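Local coordinates for protein glucokinase (PDB 6EDI) that probably phosphorylates D-glucose at the expense of ATP, as a glucokinase of the actin-like ATPase clan, and is seen here as a dimer in an open conformation, at residues A167-A171 against G172-D176; K265-D268 against S269-P273; A272-W275 against E276-S279; Y288-K292 against E293-A297. One frame throughout, in Å; residues are numbered along the deposited sequence.

Four local turns are described, in chain order. Contact 1, where helix 157-170 ends and helix 174-177 begins, lies on the other side of the chain's centre from the rest, its centre about 31 Å from that of contact 3 and about 42 Å from those of contacts 2 and 4. Contacts 2 and 3 share Ala272 and Pro273, have centres about 12 Å apart, and make up most of the modelled connection from helix 245-259 to helix 281-292; both touch the second subunit, so this connection is part of the dimer interface. Contact 4 closes helix 281-292, its centre about 17 Å from that of contact 3. All four belong to the glucokinase fold.

Contact 1. Residues A167-A171 against G172-D176; sequences ALSNA and GILSD
Leu168 and Ile173 meet through their methyl groups, CD2 of the leucine lying 3.5 Å from CG2 of the isoleucine, with the two side chains slanted across one another. The same CG2 of Ile173 also stands 3.6 Å from Leu168 O, so this one methyl covers both the leucine's branch and its carbonyl. Ala171 CB adds a looser contact, 4.4 Å from Ile173 CG2.

Leu174 comes to the helix from another direction: its CB rests 4.1 Å from Ser169 CA. Its CG is anti to the backbone N (chi1 -172°), and CD1 remains at the edge of contact with Leu168 CB. Ser169 turns its hydroxyl to Thr199 and the backbone N of Ile200, and Leu174 packs on Ile200 too. Leu168 is covered further by Ile399 and Leu402 of helix 399-409.

Two backbone bonds fix this arrangement. Ile173 N donates to Leu168 O at 3.0 Å, arriving nearly in line with the carbonyl (C=O...N angle 163°), while Gly172 N reaches Ser169 O at 2.9 Å from above the carbonyl plane. Gly172 has positive phi (84°), a conformation that favours glycine and lets the chain reverse out of the last helical turn. With the apolar contact between Leu168 and Ile173 bridging the turn, this is a Schellman motif, closing helix 157-170 just before the chain enters the short helix 174-177.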
loop_
_atom_site.group_PDB
_atom_site.type_symbol
_atom_site.label_atom_id
_atom_site.label_comp_id
_atom_site.label_asym_id
_atom_site.label_seq_id
_atom_site.Cartn_x
_atom_site.Cartn_y
_atom_site.Cartn_z
ATOM N N ALA A 167 17.008 1.145 -7.650
ATOM C CA ALA A 167 18.353 1.620 -7.941
ATOM C C ALA A 167 18.918 0.882 -9.148
ATOM O O ALA A 167 19.462 1.501 -10.066
ATOM C CB ALA A 167 19.244 1.458 -6.741
ATOM N N LEU A 168 18.787 -0.439 -9.142
ATOM C CA LEU A 168 19.268 -1.256 -10.252
ATOM C C LEU A 168 18.568 -0.883 -11.549
ATOM O O LEU A 168 19.186 -0.840 -12.621
ATOM C CB LEU A 168 19.052 -2.739 -9.963
ATOM C CG LEU A 168 19.868 -3.370 -8.835
ATOM C CD1 LEU A 168 19.323 -4.743 -8.457
ATOM C CD2 LEU A 168 21.316 -3.467 -9.268
ATOM N N SER A 169 17.269 -0.629 -11.444
ATOM C CA SER A 169 16.456 -0.260 -12.591
ATOM C C SER A 169 16.921 1.065 -13.202
ATOM O O SER A 169 17.177 1.142 -14.404
ATOM C CB SER A 169 14.988 -0.159 -12.179
ATOM O OG SER A 169 14.177 0.058 -13.310
ATOM N N ASN A 170 17.015 2.108 -12.373
ATOM C CA ASN A 170 17.441 3.426 -12.851
ATOM C C ASN A 170 18.850 3.380 -13.416
ATOM O O ASN A 170 19.218 4.183 -14.269
ATOM C CB ASN A 170 17.363 4.458 -11.726
ATOM C CG ASN A 170 15.941 4.787 -11.342
ATOM O OD1 ASN A 170 15.013 4.557 -12.122
ATOM N ND2 ASN A 170 15.755 5.319 -10.133
ATOM N N ALA A 171 19.635 2.420 -12.939
ATOM C CA ALA A 171 20.987 2.245 -13.426
ATOM C C ALA A 171 21.042 1.580 -14.802
ATOM O O ALA A 171 22.099 1.564 -15.437
ATOM C CB ALA A 171 21.811 1.447 -12.417
ATOM N N GLY A 172 19.926 1.013 -15.250
ATOM C CA GLY A 172 19.867 0.360 -16.550
ATOM C C GLY A 172 20.366 -1.071 -16.477
ATOM O O GLY A 172 20.619 -1.702 -17.498
ATOM N N ILE A 173 20.479 -1.588 -15.256
ATOM C CA ILE A 173 21.160 -2.849 -15.001
ATOM C C ILE A 173 20.223 -3.933 -14.446
ATOM O O ILE A 173 20.660 -4.999 -13.998
ATOM C CB ILE A 173 22.396 -2.572 -14.107
ATOM C CG1 ILE A 173 23.625 -3.201 -14.728
ATOM C CG2 ILE A 173 22.168 -2.886 -12.641
ATOM C CD1 ILE A 173 23.798 -2.673 -16.117
ATOM N N LEU A 174 18.921 -3.667 -14.499
ATOM C CA LEU A 174 17.942 -4.613 -13.940
ATOM C C LEU A 174 18.071 -6.022 -14.527
ATOM O O LEU A 174 18.048 -7.000 -13.788
ATOM C CB LEU A 174 16.504 -4.091 -14.111
ATOM C CG LEU A 174 15.427 -4.906 -13.394
ATOM C CD1 LEU A 174 15.637 -4.835 -11.895
ATOM C CD2 LEU A 174 14.013 -4.416 -13.735
ATOM N N SER A 175 18.245 -6.125 -15.843
ATOM C CA SER A 175 18.264 -7.433 -16.495
ATOM C C SER A 175 19.461 -8.318 -16.073
ATOM O O SER A 175 19.422 -9.541 -16.220
ATOM C CB SER A 175 18.221 -7.281 -18.018
ATOM O OG SER A 175 19.361 -6.605 -18.494
ATOM N N ASP A 176 20.525 -7.712 -15.563
ATOM C CA ASP A 176 21.652 -8.519 -15.087
ATOM C C ASP A 176 21.332 -9.242 -13.775
ATOM O O ASP A 176 21.966 -10.238 -13.447
ATOM C CB ASP A 176 22.914 -7.666 -14.940
ATOM C CG ASP A 176 23.389 -7.090 -16.266
ATOM O OD1 ASP A 176 23.732 -7.872 -17.172
ATOM O OD2 ASP A 176 23.418 -5.852 -16.402
#

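Contact 2. Residues K265-D268 against S269-P273; sequences KGLD and STVAP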
loop_
_atom_site.group_PDB
_atom_site.type_symbol
_atom_site.label_atom_id
_atom_site.label_comp_id
_atom_site.label_asym_id
_atom_site.label_seq_id
_atom_site.Cartn_x
_atom_site.Cartn_y
_atom_site.Cartn_z
ATOM N N LYS A 265 -1.251 -18.360 23.123
ATOM C CA LYS A 265 -1.882 -17.843 21.912
ATOM C C LYS A 265 -3.151 -18.615 21.594
ATOM O O LYS A 265 -3.086 -19.772 21.172
ATOM C CB LYS A 265 -0.926 -17.915 20.712
ATOM C CG LYS A 265 0.553 -18.049 21.072
ATOM C CD LYS A 265 0.967 -19.509 21.276
ATOM C CE LYS A 265 2.293 -19.806 20.592
ATOM N NZ LYS A 265 3.237 -18.670 20.768
ATOM N N GLY A 266 -4.305 -17.966 21.761
ATOM C CA GLY A 266 -5.594 -18.572 21.460
ATOM C C GLY A 266 -5.724 -18.998 20.007
ATOM O O GLY A 266 -6.752 -18.767 19.364
ATOM N N LEU A 267 -4.671 -19.636 19.505
ATOM C CA LEU A 267 -4.580 -20.070 18.124
ATOM C C LEU A 267 -5.265 -21.423 17.934
ATOM O O LEU A 267 -4.901 -22.408 18.577
ATOM C CB LEU A 267 -3.110 -20.146 17.724
ATOM C CG LEU A 267 -2.651 -19.565 16.387
ATOM C CD1 LEU A 267 -2.483 -20.667 15.347
ATOM C CD2 LEU A 267 -3.622 -18.499 15.888
ATOM N N ASP A 268 -6.275 -21.449 17.068
ATOM C CA ASP A 268 -7.005 -22.666 16.746
ATOM C C ASP A 268 -6.552 -23.202 15.406
ATOM O O ASP A 268 -5.783 -22.555 14.693
ATOM C CB ASP A 268 -8.512 -22.376 16.633
ATOM C CG ASP A 268 -9.196 -22.291 17.973
ATOM O OD1 ASP A 268 -9.229 -23.325 18.678
ATOM O OD2 ASP A 268 -9.720 -21.200 18.305
ATOM N N SER A 269 -7.054 -24.379 15.057
ATOM C CA SER A 269 -6.956 -24.845 13.690
ATOM C C SER A 269 -8.113 -24.230 12.899
ATOM O O SER A 269 -8.195 -24.393 11.677
ATOM C CB SER A 269 -6.998 -26.372 13.621
ATOM O OG SER A 269 -8.270 -26.875 13.982
ATOM N N THR A 270 -9.003 -23.517 13.590
ATOM C CA THR A 270 -10.096 -22.808 12.899
ATOM C C THR A 270 -9.659 -21.426 12.424
ATOM O O THR A 270 -10.383 -20.775 11.675
ATOM C CB THR A 270 -11.382 -22.663 13.755
ATOM O OG1 THR A 270 -11.197 -21.655 14.760
ATOM C CG2 THR A 270 -11.769 -23.998 14.399
ATOM N N VAL A 271 -8.478 -20.997 12.866
ATOM C CA VAL A 271 -7.914 -19.704 12.475
ATOM C C VAL A 271 -7.019 -19.862 11.242
ATOM O O VAL A 271 -6.088 -20.660 11.274
ATOM C CB VAL A 271 -7.039 -19.127 13.605
ATOM C CG1 VAL A 271 -6.636 -17.691 13.290
ATOM C CG2 VAL A 271 -7.752 -19.200 14.956
ATOM N N ALA A 272 -7.273 -19.088 10.180
ATOM C CA ALA A 272 -6.453 -19.139 8.960
ATOM C C ALA A 272 -4.977 -18.907 9.276
ATOM O O ALA A 272 -4.649 -18.079 10.130
ATOM C CB ALA A 272 -6.931 -18.127 7.947
ATOM N N PRO A 273 -4.080 -19.658 8.620
ATOM C CA PRO A 273 -2.661 -19.368 8.849
ATOM C C PRO A 273 -2.276 -18.248 7.908
ATOM O O PRO A 273 -3.023 -18.013 6.959
ATOM C CB PRO A 273 -1.967 -20.671 8.455
ATOM C CG PRO A 273 -2.868 -21.294 7.422
ATOM C CD PRO A 273 -4.285 -20.802 7.712
#
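Asp268 leads the chain in an extended conformation into Ser269 and Thr270, whose psi values near zero bend it before Val271 straightens it again, bringing Val271 back against Leu267 and Asp268. The valine supplies most of the apolar packing. Its CG2 lies 3.4 Å from the backbone N of Asp268 and 3.7 Å from Asp268 CB, while its other methyl, CG1, sits 4.1 Å from Leu267 CD2. Those last two side chains cross at about a right angle. With CG1 anti to the backbone N (chi1 -171°), the two valine branches divide between the leucine and the aspartate.

This is an irregular loop between helix 245-259 and helix 281-292, and it belongs to the dimer interface. Arg380 of the second subunit donates to Gly266 O and makes a weak, long ion pair with Asp268 OD2; Val271 also packs on Ala377 of that subunit.

Thr270 runs side by side with Asp268 and points the same way. Thr270 OG1 comes 3.4 Å from Asp268 CB and 3.9 Å from Asp268 OD2, so the hydroxyl lies alongside the acid's stem. Between these two residues, the backbone O of Ser269 accepts a hydrogen bond from the side-chain amide of Gln252 on helix 245-259.

Contact 3. Residues A272-W275 against E276-S279; sequences APIW and EAAS
Trp275 O takes two hydrogen bonds, from Ser279 OG at 2.7 Å and from Ala278 N at 3.0 Å, and the donors arrive from opposite faces of the carbonyl plane. The serine hydroxyl is folded back between its own N and carbonyl carbon (chi1 47°), which brings it to this oxygen. One residue earlier, Ile274 O accepts from Ala277 N at 2.9 Å, the donor standing well above the carbonyl plane. These two i to i+3 backbone bonds define a short 3-10 turn.

Beside it, Ile274 and Glu276 run alongside each other in the same direction. Ile274 CD1 lies 3.9 Å from Glu276 CB and 3.7 Å from its OE1, so the isoleucine tip flanks the extended acid chain.

Farther out, Val214 N donates to Glu276 OE2, and Met378 of the second subunit packs on Ile274. The indole of Trp275 is held against Asn329 and Leu333 of helix 317-341. Bonds on both faces of Trp275 O should hold its peptide plane against rotation, and the backbone N-H of Val214 probably favours a negatively charged Glu276.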
loop_
_atom_site.group_PDB
_atom_site.type_symbol
_atom_site.label_atom_id
_atom_site.label_comp_id
_atom_site.label_asym_id
_atom_site.label_seq_id
_atom_site.Cartn_x
_atom_site.Cartn_y
_atom_site.Cartn_z
ATOM N N ALA A 272 -7.273 -19.088 10.180
ATOM C CA ALA A 272 -6.453 -19.139 8.960
ATOM C C ALA A 272 -4.977 -18.907 9.276
ATOM O O ALA A 272 -4.649 -18.079 10.130
ATOM C CB ALA A 272 -6.931 -18.127 7.947
ATOM N N PRO A 273 -4.080 -19.658 8.620
ATOM C CA PRO A 273 -2.661 -19.368 8.849
ATOM C C PRO A 273 -2.276 -18.248 7.908
ATOM O O PRO A 273 -3.023 -18.013 6.959
ATOM C CB PRO A 273 -1.967 -20.671 8.455
ATOM C CG PRO A 273 -2.868 -21.294 7.422
ATOM C CD PRO A 273 -4.285 -20.802 7.712
ATOM N N ILE A 274 -1.166 -17.565 8.150
ATOM C CA ILE A 274 -0.779 -16.470 7.270
ATOM C C ILE A 274 -0.077 -17.014 6.026
ATOM O O ILE A 274 0.478 -18.118 6.056
ATOM C CB ILE A 274 0.059 -15.425 8.004
ATOM C CG1 ILE A 274 1.399 -16.012 8.484
ATOM C CG2 ILE A 274 -0.691 -14.920 9.210
ATOM C CD1 ILE A 274 2.251 -14.997 9.256
ATOM N N TRP A 275 -0.123 -16.261 4.930
ATOM C CA TRP A 275 0.493 -16.697 3.674
ATOM C C TRP A 275 1.959 -17.067 3.850
ATOM O O TRP A 275 2.461 -17.981 3.200
ATOM C CB TRP A 275 0.398 -15.602 2.613
ATOM C CG TRP A 275 -0.897 -15.567 1.880
ATOM C CD1 TRP A 275 -1.882 -14.637 2.015
ATOM C CD2 TRP A 275 -1.353 -16.496 0.878
ATOM N NE1 TRP A 275 -2.922 -14.926 1.167
ATOM C CE2 TRP A 275 -2.625 -16.058 0.453
ATOM C CE3 TRP A 275 -0.811 -17.649 0.300
ATOM C CZ2 TRP A 275 -3.369 -16.737 -0.528
ATOM C CZ3 TRP A 275 -1.542 -18.321 -0.678
ATOM C CH2 TRP A 275 -2.816 -17.866 -1.076
ATOM N N GLU A 276 2.642 -16.324 4.715
ATOM C CA GLU A 276 4.059 -16.568 4.994
ATOM C C GLU A 276 4.308 -18.013 5.407
ATOM O O GLU A 276 5.309 -18.623 5.019
ATOM C CB GLU A 276 4.537 -15.623 6.102
ATOM C CG GLU A 276 5.826 -16.053 6.810
ATOM C CD GLU A 276 6.285 -15.028 7.826
ATOM O OE1 GLU A 276 5.969 -15.192 9.020
ATOM O OE2 GLU A 276 6.957 -14.057 7.425
ATOM N N ALA A 277 3.384 -18.562 6.189
ATOM C CA ALA A 277 3.549 -19.906 6.728
ATOM C C ALA A 277 3.520 -20.991 5.647
ATOM O O ALA A 277 4.003 -22.089 5.864
ATOM C CB ALA A 277 2.513 -20.179 7.805
ATOM N N ALA A 278 2.958 -20.676 4.486
ATOM C CA ALA A 278 2.913 -21.622 3.371
ATOM C C ALA A 278 3.965 -21.342 2.312
ATOM O O ALA A 278 3.971 -21.993 1.270
ATOM C CB ALA A 278 1.514 -21.617 2.721
ATOM N N SER A 279 4.857 -20.386 2.563
ATOM C CA SER A 279 5.787 -19.953 1.528
ATOM C C SER A 279 7.220 -19.721 2.040
ATOM O O SER A 279 8.095 -19.323 1.272
ATOM C CB SER A 279 5.228 -18.700 0.822
ATOM O OG SER A 279 4.779 -17.748 1.777
#

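Contact 4. Residues Y288-K292 against E293-A297; sequences YAYAK and EGQKA
The Tyr290 ring meets the loop through CE1, which lies 4.2 Å from Gln295 CG; this methylene approaches at a slant. Beyond the turn, the ring packs edge-to-face with that of Tyr250, and Lys249 and Ala253 of the same helix 245-259, with Arg325 of helix 317-341, add to its surroundings. Tyr290 CG is anti to the backbone N (chi1 -171°), carrying the ring off the helix toward those neighbours. The second ring, that of Tyr288, faces into the fold among residues of helices 304-313 and 317-341, where its hydroxyl hydrogen-bonds to Asp316.

Near the root of Tyr290 the backbones come together, Tyr290 CA and Gly294 CA being 3.5 Å apart. Gly294, with a positive phi (70°) that favours glycine, has no side chain to stand between the two backbones. One turn of true helical bonding persists: Glu293 N donates to Ala289 O at 2.9 Å, with a C=O...N angle of 175°, almost straight on. Glu293 is nevertheless the first residue to leave helical angles. Its CG folds back to 3.3 Å from Lys292 O, laying the acid's stem over the preceding carbonyl. Ala289 CB touches the returning loop at Ala297 O, 4.0 Å away.

Lys292 NZ and Glu293 OE2 stay 6.8 Å apart, too far for a salt bridge, so any attraction between them acts at a distance on an exposed surface. What joins the end of helix 281-292 to its loop is therefore chiefly the backbone bond to Ala289 O and close packing at Gly294.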
loop_
_atom_site.group_PDB
_atom_site.type_symbol
_atom_site.label_atom_id
_atom_site.label_comp_id
_atom_site.label_asym_id
_atom_site.label_seq_id
_atom_site.Cartn_x
_atom_site.Cartn_y
_atom_site.Cartn_z
ATOM N N TYR A 288 7.022 -30.915 2.967
ATOM C CA TYR A 288 7.701 -32.183 2.746
ATOM C C TYR A 288 7.017 -33.316 3.500
ATOM O O TYR A 288 6.679 -34.343 2.916
ATOM C CB TYR A 288 9.170 -32.092 3.152
ATOM C CG TYR A 288 9.948 -33.335 2.781
ATOM C CD1 TYR A 288 10.173 -33.662 1.447
ATOM C CD2 TYR A 288 10.448 -34.183 3.758
ATOM C CE1 TYR A 288 10.885 -34.800 1.098
ATOM C CE2 TYR A 288 11.162 -35.321 3.420
ATOM C CZ TYR A 288 11.376 -35.625 2.090
ATOM O OH TYR A 288 12.089 -36.765 1.761
ATOM N N ALA A 289 6.817 -33.121 4.796
ATOM C CA ALA A 289 6.071 -34.079 5.599
ATOM C C ALA A 289 4.707 -34.329 4.969
ATOM O O ALA A 289 4.342 -35.475 4.697
ATOM C CB ALA A 289 5.930 -33.587 7.021
ATOM N N TYR A 290 3.976 -33.249 4.700
ATOM C CA TYR A 290 2.630 -33.340 4.146
ATOM C C TYR A 290 2.580 -34.181 2.868
ATOM O O TYR A 290 1.613 -34.901 2.638
ATOM C CB TYR A 290 2.050 -31.933 3.916
ATOM C CG TYR A 290 0.576 -31.895 3.532
ATOM C CD1 TYR A 290 -0.420 -31.941 4.503
ATOM C CD2 TYR A 290 0.185 -31.781 2.203
ATOM C CE1 TYR A 290 -1.765 -31.892 4.156
ATOM C CE2 TYR A 290 -1.151 -31.730 1.849
ATOM C CZ TYR A 290 -2.116 -31.789 2.830
ATOM O OH TYR A 290 -3.444 -31.739 2.484
ATOM N N ALA A 291 3.624 -34.109 2.045
ATOM C CA ALA A 291 3.611 -34.827 0.763
ATOM C C ALA A 291 4.020 -36.295 0.912
ATOM O O ALA A 291 3.655 -37.131 0.086
ATOM C CB ALA A 291 4.494 -34.135 -0.255
ATOM N N LYS A 292 4.810 -36.593 1.936
ATOM C CA LYS A 292 5.257 -37.970 2.174
ATOM C C LYS A 292 4.180 -38.784 2.869
ATOM O O LYS A 292 3.778 -39.855 2.401
ATOM C CB LYS A 292 6.540 -37.998 3.010
ATOM C CG LYS A 292 7.793 -38.256 2.182
ATOM C CD LYS A 292 8.987 -38.675 3.039
ATOM C CE LYS A 292 8.796 -40.053 3.656
ATOM N NZ LYS A 292 10.033 -40.542 4.336
ATOM N N GLU A 293 3.733 -38.258 4.002
ATOM C CA GLU A 293 2.701 -38.874 4.818
ATOM C C GLU A 293 1.891 -37.722 5.381
ATOM O O GLU A 293 0.721 -37.534 5.033
ATOM C CB GLU A 293 3.334 -39.673 5.959
ATOM C CG GLU A 293 4.073 -40.936 5.530
ATOM C CD GLU A 293 3.333 -42.204 5.911
ATOM O OE1 GLU A 293 2.087 -42.163 6.005
ATOM O OE2 GLU A 293 4.001 -43.241 6.119
ATOM N N GLY A 294 2.538 -36.956 6.261
ATOM C CA GLY A 294 2.045 -35.658 6.695
ATOM C C GLY A 294 0.815 -35.689 7.572
ATOM O O GLY A 294 0.904 -35.426 8.778
ATOM N N GLN A 295 -0.336 -36.011 6.977
ATOM C CA GLN A 295 -1.570 -36.209 7.729
ATOM C C GLN A 295 -1.342 -37.358 8.712
ATOM O O GLN A 295 -2.070 -38.351 8.719
ATOM C CB GLN A 295 -2.719 -36.540 6.778
ATOM C CG GLN A 295 -2.667 -35.808 5.435
ATOM C CD GLN A 295 -3.674 -36.360 4.433
ATOM O OE1 GLN A 295 -4.755 -36.820 4.810
ATOM N NE2 GLN A 295 -3.318 -36.332 3.152
ATOM N N LYS A 296 -0.324 -37.180 9.551
ATOM C CA LYS A 296 0.293 -38.210 10.374
ATOM C C LYS A 296 1.334 -37.419 11.165
ATOM O O LYS A 296 0.984 -36.420 11.795
ATOM C CB LYS A 296 0.964 -39.280 9.500
ATOM C CG LYS A 296 1.443 -40.529 10.251
ATOM C CD LYS A 296 2.557 -41.233 9.483
ATOM C CE LYS A 296 3.806 -40.363 9.371
ATOM N NZ LYS A 296 4.885 -40.758 10.329
ATOM N N ALA A 297 2.607 -37.819 11.102
ATOM C CA ALA A 297 3.674 -37.110 11.816
ATOM C C ALA A 297 3.864 -35.669 11.337
ATOM O O ALA A 297 4.352 -35.423 10.229
ATOM C CB ALA A 297 4.995 -37.875 11.739
#